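Local atomic coordinates of chitinase (Paenibacillus sp. FPU-7, PDB entry 5GZT), a protein that probably catalyses the random endo-hydrolysis of beta-1,4 linkages between N-acetylglucosamine units in chitin and chitodextrins. Residues B[1015-1020]-B[1100-1105]; B[1109-1114]-B[1126-1131]; B[765-770]-B[964-969]. One frame throughout, in Å; residues are numbered along the deposited sequence.

How the interactions relate
All three interactions lie in the C-terminal family 18 glycosidase domain, a TIM barrel, with centres only 7 to 9 Å apart. Along the chain, interaction 3 closes first, then interaction 1, then interaction 2. Strands 964-967, 1015-1020, 1110-1114 and 765-771 follow one another round the barrel wall in parallel, so the last strand of the domain meets the first. Interactions 1 and 2 pack outer helices 1093-1106 and 1123-1133 on neighbouring strands, and a Lys1104-Glu1131 salt bridge links those helices. Interaction 3 fills the inside of the same wall. Together they pack side chains on the outer and inner surfaces of the wall near the place where the sheet closes.

Interaction 1 (B[1015-1020]-B[1100-1105]); sequences LVIGGA and AEYAKN
The phenol ring of Tyr1102 is approached at a slant by the end methyl of Ile1017, whose CD1 lies 4.0 Å from ring carbon CD2. The two side chains cross at about a right angle, so the isoleucine meets the ring with one methyl instead of lying along it. Ile1017 stands on strand 1015-1020 with CG1 anti to the backbone N (chi1 -173°) and the chain extended beyond it, which carries CD1 out to the tyrosine. Its other branch, CG2, touches CB of Ala1103 at 4.1 Å. One residue thus uses both branches to engage consecutive positions of the helix, and the small methyl of Ala1103 lets the helix backbone come close, with CA of Ile1017 6.7 Å from CA of Ala1103. No hydrogen bond joins the segments; the contact is buried and apolar. The hydroxyl of Tyr1102 is held elsewhere, by Asp999 and Arg1006 of helix 998-1007. That helix also covers Ile1017 through Ala998 and Leu1002, while Val1111 of the adjacent strand 1110-1114 touches both Ile1017 and Ala1103, so the contact joins helix 1093-1106 to the barrel wall, with helix 998-1007 and strand 1110-1114 beside it.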
loop_
_atom_site.group_PDB
_atom_site.type_symbol
_atom_site.label_atom_id
_atom_site.label_comp_id
_atom_site.label_asym_id
_atom_site.label_seq_id
_atom_site.Cartn_x
_atom_site.Cartn_y
_atom_site.Cartn_z
ATOM N N LEU B 1015 -6.619 9.440 38.096
ATOM C CA LEU B 1015 -6.227 8.101 37.712
ATOM C C LEU B 1015 -5.074 7.572 38.554
ATOM O O LEU B 1015 -4.137 8.275 38.842
ATOM C CB LEU B 1015 -5.828 8.026 36.227
ATOM C CG LEU B 1015 -6.975 8.314 35.237
ATOM C CD1 LEU B 1015 -6.447 8.423 33.782
ATOM C CD2 LEU B 1015 -8.023 7.253 35.342
ATOM N N VAL B 1016 -5.165 6.310 38.898
ATOM C CA VAL B 1016 -4.158 5.660 39.670
ATOM C C VAL B 1016 -3.750 4.406 38.895
ATOM O O VAL B 1016 -4.614 3.589 38.550
ATOM C CB VAL B 1016 -4.649 5.304 41.100
ATOM C CG1 VAL B 1016 -3.551 4.542 41.858
ATOM C CG2 VAL B 1016 -4.938 6.586 41.858
ATOM N N ILE B 1017 -2.434 4.246 38.674
ATOM C CA ILE B 1017 -1.937 3.089 37.897
ATOM C C ILE B 1017 -1.739 1.907 38.844
ATOM O O ILE B 1017 -1.364 2.073 39.988
ATOM C CB ILE B 1017 -0.622 3.410 37.154
ATOM C CG1 ILE B 1017 -0.226 2.262 36.235
ATOM C CG2 ILE B 1017 0.469 3.726 38.178
ATOM C CD1 ILE B 1017 0.980 2.559 35.270
ATOM N N GLY B 1018 -2.063 0.709 38.346
ATOM C CA GLY B 1018 -2.158 -0.480 39.165
ATOM C C GLY B 1018 -0.976 -1.452 38.895
ATOM O O GLY B 1018 -0.655 -1.768 37.724
ATOM N N GLY B 1019 -0.342 -1.855 39.971
ATOM C CA GLY B 1019 0.629 -2.956 39.977
ATOM C C GLY B 1019 0.031 -4.235 40.610
ATOM O O GLY B 1019 -0.805 -4.172 41.578
ATOM N N ALA B 1020 0.487 -5.404 40.112
ATOM C CA ALA B 1020 -0.008 -6.708 40.591
ATOM C C ALA B 1020 1.167 -7.437 41.227
ATOM O O ALA B 1020 2.203 -7.655 40.566
ATOM C CB ALA B 1020 -0.491 -7.514 39.433
ATOM N N ALA B 1100 5.557 3.557 38.191
ATOM C CA ALA B 1100 5.695 4.692 39.038
ATOM C C ALA B 1100 6.225 5.944 38.295
ATOM O O ALA B 1100 5.745 7.090 38.464
ATOM C CB ALA B 1100 6.580 4.358 40.199
ATOM N N GLU B 1101 7.177 5.684 37.395
ATOM C CA GLU B 1101 7.690 6.686 36.523
ATOM C C GLU B 1101 6.633 7.188 35.568
ATOM O O GLU B 1101 6.562 8.371 35.364
ATOM C CB GLU B 1101 8.888 6.130 35.718
ATOM C CG GLU B 1101 9.506 7.170 34.790
ATOM C CD GLU B 1101 10.811 6.673 34.180
ATOM O OE1 GLU B 1101 11.844 7.300 34.374
ATOM O OE2 GLU B 1101 10.760 5.652 33.558
ATOM N N TYR B 1102 5.846 6.272 35.003
ATOM C CA TYR B 1102 4.703 6.593 34.183
ATOM C C TYR B 1102 3.750 7.507 34.945
ATOM O O TYR B 1102 3.387 8.552 34.468
ATOM C CB TYR B 1102 4.011 5.301 33.697
ATOM C CG TYR B 1102 2.946 5.542 32.635
ATOM C CD1 TYR B 1102 3.296 5.648 31.270
ATOM C CD2 TYR B 1102 1.613 5.737 32.973
ATOM C CE1 TYR B 1102 2.309 5.919 30.334
ATOM C CE2 TYR B 1102 0.639 5.960 32.036
ATOM C CZ TYR B 1102 0.981 6.063 30.716
ATOM O OH TYR B 1102 0.033 6.402 29.771
ATOM N N ALA B 1103 3.379 7.143 36.183
ATOM C CA ALA B 1103 2.523 8.006 37.037
ATOM C C ALA B 1103 3.040 9.433 37.171
ATOM O O ALA B 1103 2.302 10.402 36.982
ATOM C CB ALA B 1103 2.363 7.370 38.390
ATOM N N LYS B 1104 4.307 9.576 37.480
ATOM C CA LYS B 1104 4.927 10.898 37.637
ATOM C C LYS B 1104 4.942 11.684 36.332
ATOM O O LYS B 1104 4.561 12.848 36.337
ATOM C CB LYS B 1104 6.364 10.758 38.098
ATOM C CG LYS B 1104 6.492 10.392 39.564
ATOM C CD LYS B 1104 7.755 9.640 39.861
ATOM C CE LYS B 1104 8.954 10.511 39.699
ATOM N NZ LYS B 1104 10.203 9.751 39.970
ATOM N N ASN B 1105 5.319 11.028 35.231
ATOM C CA ASN B 1105 5.474 11.722 33.948
ATOM C C ASN B 1105 4.169 12.028 33.301
ATOM O O ASN B 1105 4.122 12.924 32.461
ATOM C CB ASN B 1105 6.284 10.863 32.959
ATOM C CG ASN B 1105 7.762 10.737 33.385
ATOM O OD1 ASN B 1105 8.281 11.598 34.043
ATOM N ND2 ASN B 1105 8.416 9.688 32.963
#

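Interaction 2 (B[1109-1114]-B[1126-1131]); sequences RGVMFW and GAIFNE
Ile1128 reaches Val1111 and Phe1113 with two separate branches, set by its torsions: CG1 lies anti to the carbonyl carbon (chi1 -62°) and continues almost straight to CD1 (chi2 167°), while CG2 lies anti to the backbone N. The strand that receives them, 1110-1114, is the last of the eight parallel strands of a TIM barrel, and helix 1123-1133 is the helix that follows it and packs on the outside. Phe1113 places CG between its own backbone N and carbonyl carbon (chi1 59°), where the CD1 side of the ring meets the end methyl of Ile1128 obliquely. CG2 of Ile1128 rests against the side chain of Val1111, 3.9 Å from CG1 and 4.0 Å from CB. A single helix residue therefore bridges two strand positions that lie two residues apart and direct their side chains to the same surface of the sheet. Met1112, between them, turns the other way.

The contact is wholly apolar and buried, with no hydrogen bond between the segments; the closest CA atoms, those of Val1111 and Ile1128, are 7.8 Å apart. The helical turn carrying Ile1128 is spanned by the backbone hydrogen bond from Asn1130 N to Gly1126 O, 2.8 Å long. Neighbours enlarge the apolar layer: Leu1096 of helix 1093-1106 and Leu766 of the first barrel strand both touch Ile1128, Leu766 also touches Phe1113, and the Phe1113 ring stacks with Phe1021. Helix 1123-1133 thereby packs over the place where the last and first strands pair. At the far end of the isoleucine, its CD1 stands 4.0 Å from CD1 of Phe1113.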
loop_
_atom_site.group_PDB
_atom_site.type_symbol
_atom_site.label_atom_id
_atom_site.label_comp_id
_atom_site.label_asym_id
_atom_site.label_seq_id
_atom_site.Cartn_x
_atom_site.Cartn_y
_atom_site.Cartn_z
ATOM N N ARG B 1109 -2.569 10.531 39.632
ATOM C CA ARG B 1109 -2.675 10.750 41.084
ATOM C C ARG B 1109 -1.613 9.922 41.832
ATOM O O ARG B 1109 -1.120 10.379 42.842
ATOM C CB ARG B 1109 -4.049 10.443 41.650
ATOM C CG ARG B 1109 -4.250 10.861 43.095
ATOM C CD ARG B 1109 -4.318 12.353 43.180
ATOM N NE ARG B 1109 -4.165 12.920 44.521
ATOM C CZ ARG B 1109 -3.040 13.220 45.142
ATOM N NH1 ARG B 1109 -1.836 12.929 44.607
ATOM N NH2 ARG B 1109 -3.090 13.815 46.331
ATOM N N GLY B 1110 -1.331 8.722 41.362
ATOM C CA GLY B 1110 -0.380 7.855 42.040
ATOM C C GLY B 1110 -0.396 6.443 41.548
ATOM O O GLY B 1110 -0.805 6.201 40.391
ATOM N N VAL B 1111 -0.015 5.516 42.428
ATOM C CA VAL B 1111 0.105 4.143 42.133
ATOM C C VAL B 1111 -0.612 3.368 43.242
ATOM O O VAL B 1111 -0.523 3.765 44.381
ATOM C CB VAL B 1111 1.617 3.689 42.169
ATOM C CG1 VAL B 1111 1.719 2.220 41.840
ATOM C CG2 VAL B 1111 2.453 4.565 41.185
ATOM N N MET B 1112 -1.167 2.203 42.868
ATOM C CA MET B 1112 -1.814 1.310 43.701
ATOM C C MET B 1112 -1.287 -0.078 43.434
ATOM O O MET B 1112 -0.855 -0.392 42.286
ATOM C CB MET B 1112 -3.257 1.378 43.223
ATOM C CG MET B 1112 -4.146 0.279 43.489
ATOM S SD MET B 1112 -4.269 -1.197 42.528
ATOM C CE MET B 1112 -5.295 -0.952 41.112
ATOM N N PHE B 1113 -1.374 -0.979 44.409
ATOM C CA PHE B 1113 -1.094 -2.358 44.076
ATOM C C PHE B 1113 -1.996 -3.323 44.836
ATOM O O PHE B 1113 -2.462 -2.978 45.908
ATOM C CB PHE B 1113 0.385 -2.704 44.362
ATOM C CG PHE B 1113 0.759 -2.489 45.793
ATOM C CD1 PHE B 1113 1.203 -1.278 46.237
ATOM C CD2 PHE B 1113 0.625 -3.503 46.712
ATOM C CE1 PHE B 1113 1.479 -1.072 47.577
ATOM C CE2 PHE B 1113 0.906 -3.287 48.060
ATOM C CZ PHE B 1113 1.331 -2.101 48.491
ATOM N N TRP B 1114 -2.173 -4.498 44.239
ATOM C CA TRP B 1114 -2.839 -5.637 44.824
ATOM C C TRP B 1114 -1.816 -6.788 44.948
ATOM O O TRP B 1114 -1.314 -7.213 43.894
ATOM C CB TRP B 1114 -3.988 -6.066 43.935
ATOM C CG TRP B 1114 -4.717 -7.263 44.447
ATOM C CD1 TRP B 1114 -4.252 -8.583 44.438
ATOM C CD2 TRP B 1114 -5.984 -7.302 45.139
ATOM N NE1 TRP B 1114 -5.149 -9.405 45.089
ATOM C CE2 TRP B 1114 -6.233 -8.665 45.486
ATOM C CE3 TRP B 1114 -6.958 -6.337 45.441
ATOM C CZ2 TRP B 1114 -7.367 -9.063 46.113
ATOM C CZ3 TRP B 1114 -8.110 -6.733 46.132
ATOM C CH2 TRP B 1114 -8.312 -8.076 46.433
ATOM N N GLY B 1126 8.979 -1.364 47.925
ATOM C CA GLY B 1126 10.146 -0.477 48.000
ATOM C C GLY B 1126 10.502 0.103 46.619
ATOM O O GLY B 1126 10.891 1.222 46.512
ATOM N N ALA B 1127 10.288 -0.658 45.573
ATOM C CA ALA B 1127 10.517 -0.212 44.233
ATOM C C ALA B 1127 9.588 0.952 43.820
ATOM O O ALA B 1127 10.025 1.950 43.229
ATOM C CB ALA B 1127 10.370 -1.368 43.264
ATOM N N ILE B 1128 8.328 0.834 44.196
ATOM C CA ILE B 1128 7.358 1.887 43.930
ATOM C C ILE B 1128 7.751 3.099 44.696
ATOM O O ILE B 1128 7.881 4.183 44.152
ATOM C CB ILE B 1128 5.916 1.440 44.292
ATOM C CG1 ILE B 1128 5.519 0.238 43.409
ATOM C CG2 ILE B 1128 4.935 2.622 44.030
ATOM C CD1 ILE B 1128 4.275 -0.454 43.894
ATOM N N PHE B 1129 7.922 2.932 45.986
ATOM C CA PHE B 1129 8.128 4.010 46.876
ATOM C C PHE B 1129 9.406 4.753 46.499
ATOM O O PHE B 1129 9.445 5.996 46.526
ATOM C CB PHE B 1129 8.264 3.450 48.311
ATOM C CG PHE B 1129 8.571 4.503 49.359
ATOM C CD1 PHE B 1129 7.539 5.259 49.931
ATOM C CD2 PHE B 1129 9.881 4.685 49.837
ATOM C CE1 PHE B 1129 7.791 6.236 50.883
ATOM C CE2 PHE B 1129 10.183 5.671 50.804
ATOM C CZ PHE B 1129 9.119 6.440 51.364
ATOM N N ASN B 1130 10.492 4.011 46.171
ATOM C CA ASN B 1130 11.739 4.731 45.875
ATOM C C ASN B 1130 11.588 5.556 44.619
ATOM O O ASN B 1130 12.087 6.647 44.556
ATOM C CB ASN B 1130 12.942 3.758 45.749
ATOM C CG ASN B 1130 13.300 3.096 47.062
ATOM O OD1 ASN B 1130 12.937 3.542 48.164
ATOM N ND2 ASN B 1130 14.010 1.966 46.944
ATOM N N GLU B 1131 10.907 5.051 43.612
ATOM C CA GLU B 1131 10.736 5.816 42.365
ATOM C C GLU B 1131 9.819 7.003 42.609
ATOM O O GLU B 1131 10.112 8.133 42.149
ATOM C CB GLU B 1131 10.189 4.940 41.242
ATOM C CG GLU B 1131 9.897 5.714 39.959
ATOM C CD GLU B 1131 11.188 6.378 39.389
ATOM O OE1 GLU B 1131 12.296 5.842 39.723
ATOM O OE2 GLU B 1131 11.093 7.398 38.631
#

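Interaction 3 (B[765-770]-B[964-969]); sequences ILLGYV and YMSVMT
A methyl group set squarely over an aromatic ring marks this contact: CD1 of Ile765 lies 3.9 Å from the centroid of the Tyr964 ring and only 6° off its normal, a CH-pi interaction made face-on. Ile765 brings CD1 there by placing CG1 between its backbone N and carbonyl carbon (chi1 68°). Leu767, two residues on and on the same side of its strand, comes to the ring obliquely with CD1, 3.8 Å from CE1 of Tyr964. The same methyl packs 3.6 Å from the tyrosine OH and, more loosely, 4.2 Å from OG of Ser966. The buried phenol hydroxyl has its polar partner in Glu938, on the adjacent strand 938-943, which ties the ring's far end to the barrel wall while the two aliphatic side chains pack against it.

Strands 765-770 and 964-967 are not paired. Their axes approach to 10.6 Å at the closest, with 56° between their directions, and side chains make the contact; strands 1110-1114 and 1015-1020 lie between them in sheet order. Nearer the C-terminal end of strand 765-771, Tyr769 hydrogen-bonds through its hydroxyl to Asp893, part of the DxxDxDxE signature of family 18 chitinases. The layer of Ile765, Leu767, Tyr964 and Ser966 lies beneath that level and forms part of the inward-facing core of a TIM barrel, near the N-terminal ends of its strands.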
loop_
_atom_site.group_PDB
_atom_site.type_symbol
_atom_site.label_atom_id
_atom_site.label_comp_id
_atom_site.label_asym_id
_atom_site.label_seq_id
_atom_site.Cartn_x
_atom_site.Cartn_y
_atom_site.Cartn_z
ATOM N N ILE B 765 0.000 9.636 45.366
ATOM C CA ILE B 765 -0.346 8.655 46.368
ATOM C C ILE B 765 0.315 7.315 46.082
ATOM O O ILE B 765 0.747 7.018 44.923
ATOM C CB ILE B 765 -1.873 8.509 46.509
ATOM C CG1 ILE B 765 -2.489 7.884 45.274
ATOM C CG2 ILE B 765 -2.478 9.867 46.760
ATOM C CD1 ILE B 765 -3.978 7.531 45.451
ATOM N N LEU B 766 0.431 6.537 47.141
ATOM C CA LEU B 766 0.834 5.188 47.089
ATOM C C LEU B 766 -0.158 4.365 47.899
ATOM O O LEU B 766 -0.105 4.365 49.181
ATOM C CB LEU B 766 2.286 5.083 47.646
ATOM C CG LEU B 766 3.101 3.916 47.043
ATOM C CD1 LEU B 766 4.563 3.950 47.528
ATOM C CD2 LEU B 766 2.514 2.558 47.235
ATOM N N LEU B 767 -0.970 3.590 47.195
ATOM C CA LEU B 767 -2.122 2.891 47.821
ATOM C C LEU B 767 -1.890 1.401 47.774
ATOM O O LEU B 767 -1.622 0.860 46.713
ATOM C CB LEU B 767 -3.395 3.281 47.068
ATOM C CG LEU B 767 -4.692 2.756 47.659
ATOM C CD1 LEU B 767 -5.884 3.699 47.340
ATOM C CD2 LEU B 767 -4.978 1.354 47.211
ATOM N N GLY B 768 -1.961 0.739 48.938
ATOM C CA GLY B 768 -1.879 -0.670 49.007
ATOM C C GLY B 768 -3.188 -1.279 49.390
ATOM O O GLY B 768 -3.833 -0.804 50.346
ATOM N N TYR B 769 -3.608 -2.288 48.646
ATOM C CA TYR B 769 -4.697 -3.134 49.088
ATOM C C TYR B 769 -4.180 -4.053 50.186
ATOM O O TYR B 769 -3.118 -4.659 50.028
ATOM C CB TYR B 769 -5.259 -3.976 47.970
ATOM C CG TYR B 769 -6.350 -3.327 47.164
ATOM C CD1 TYR B 769 -7.673 -3.434 47.548
ATOM C CD2 TYR B 769 -6.065 -2.597 46.011
ATOM C CE1 TYR B 769 -8.684 -2.850 46.793
ATOM C CE2 TYR B 769 -7.066 -1.993 45.266
ATOM C CZ TYR B 769 -8.381 -2.120 45.649
ATOM O OH TYR B 769 -9.417 -1.525 44.945
ATOM N N VAL B 770 -4.889 -4.085 51.299
ATOM C CA VAL B 770 -4.582 -4.896 52.469
ATOM C C VAL B 770 -5.747 -5.920 52.661
ATOM O O VAL B 770 -6.879 -5.559 52.894
ATOM C CB VAL B 770 -4.388 -4.034 53.687
ATOM C CG1 VAL B 770 -4.209 -4.902 54.896
ATOM C CG2 VAL B 770 -3.165 -3.077 53.477
ATOM N N TYR B 964 -10.186 9.530 43.052
ATOM C CA TYR B 964 -9.404 8.894 42.003
ATOM C C TYR B 964 -10.134 7.603 41.662
ATOM O O TYR B 964 -11.037 7.133 42.455
ATOM C CB TYR B 964 -7.914 8.621 42.459
ATOM C CG TYR B 964 -7.850 8.092 43.894
ATOM C CD1 TYR B 964 -7.938 6.760 44.149
ATOM C CD2 TYR B 964 -7.780 8.920 44.964
ATOM C CE1 TYR B 964 -8.000 6.278 45.447
ATOM C CE2 TYR B 964 -7.754 8.424 46.256
ATOM C CZ TYR B 964 -7.879 7.124 46.498
ATOM O OH TYR B 964 -7.941 6.581 47.798
ATOM N N MET B 965 -9.712 6.995 40.551
ATOM C CA MET B 965 -10.077 5.630 40.120
ATOM C C MET B 965 -8.816 4.804 40.218
ATOM O O MET B 965 -7.820 5.215 39.617
ATOM C CB MET B 965 -10.543 5.642 38.656
ATOM C CG MET B 965 -11.694 6.595 38.439
ATOM S SD MET B 965 -12.080 6.533 36.695
ATOM C CE MET B 965 -13.367 7.761 36.667
ATOM N N SER B 966 -8.830 3.686 40.943
ATOM C CA SER B 966 -7.698 2.775 41.025
ATOM C C SER B 966 -7.861 1.821 39.866
ATOM O O SER B 966 -8.768 0.950 39.906
ATOM C CB SER B 966 -7.675 2.050 42.377
ATOM O OG SER B 966 -7.371 2.943 43.448
ATOM N N VAL B 967 -7.133 2.061 38.740
ATOM C CA VAL B 967 -7.395 1.320 37.550
ATOM C C VAL B 967 -6.554 0.023 37.622
ATOM O O VAL B 967 -5.311 0.029 37.871
ATOM C CB VAL B 967 -7.027 2.088 36.254
ATOM C CG1 VAL B 967 -7.483 1.334 34.978
ATOM C CG2 VAL B 967 -7.643 3.456 36.298
ATOM N N MET B 968 -7.258 -1.090 37.392
ATOM C CA MET B 968 -6.689 -2.434 37.484
ATOM C C MET B 968 -5.950 -2.740 36.158
ATOM O O MET B 968 -6.447 -3.473 35.304
ATOM C CB MET B 968 -7.835 -3.454 37.822
ATOM C CG MET B 968 -8.319 -3.224 39.280
ATOM S SD MET B 968 -9.625 -4.421 39.743
ATOM C CE MET B 968 -11.031 -3.920 38.807
ATOM N N THR B 969 -4.757 -2.157 36.038
ATOM C CA THR B 969 -3.921 -2.231 34.830
ATOM C C THR B 969 -3.104 -3.542 34.976
ATOM O O THR B 969 -1.857 -3.553 35.215
ATOM C CB THR B 969 -3.038 -0.962 34.751
ATOM O OG1 THR B 969 -2.454 -0.730 36.033
ATOM C CG2 THR B 969 -3.872 0.244 34.295
#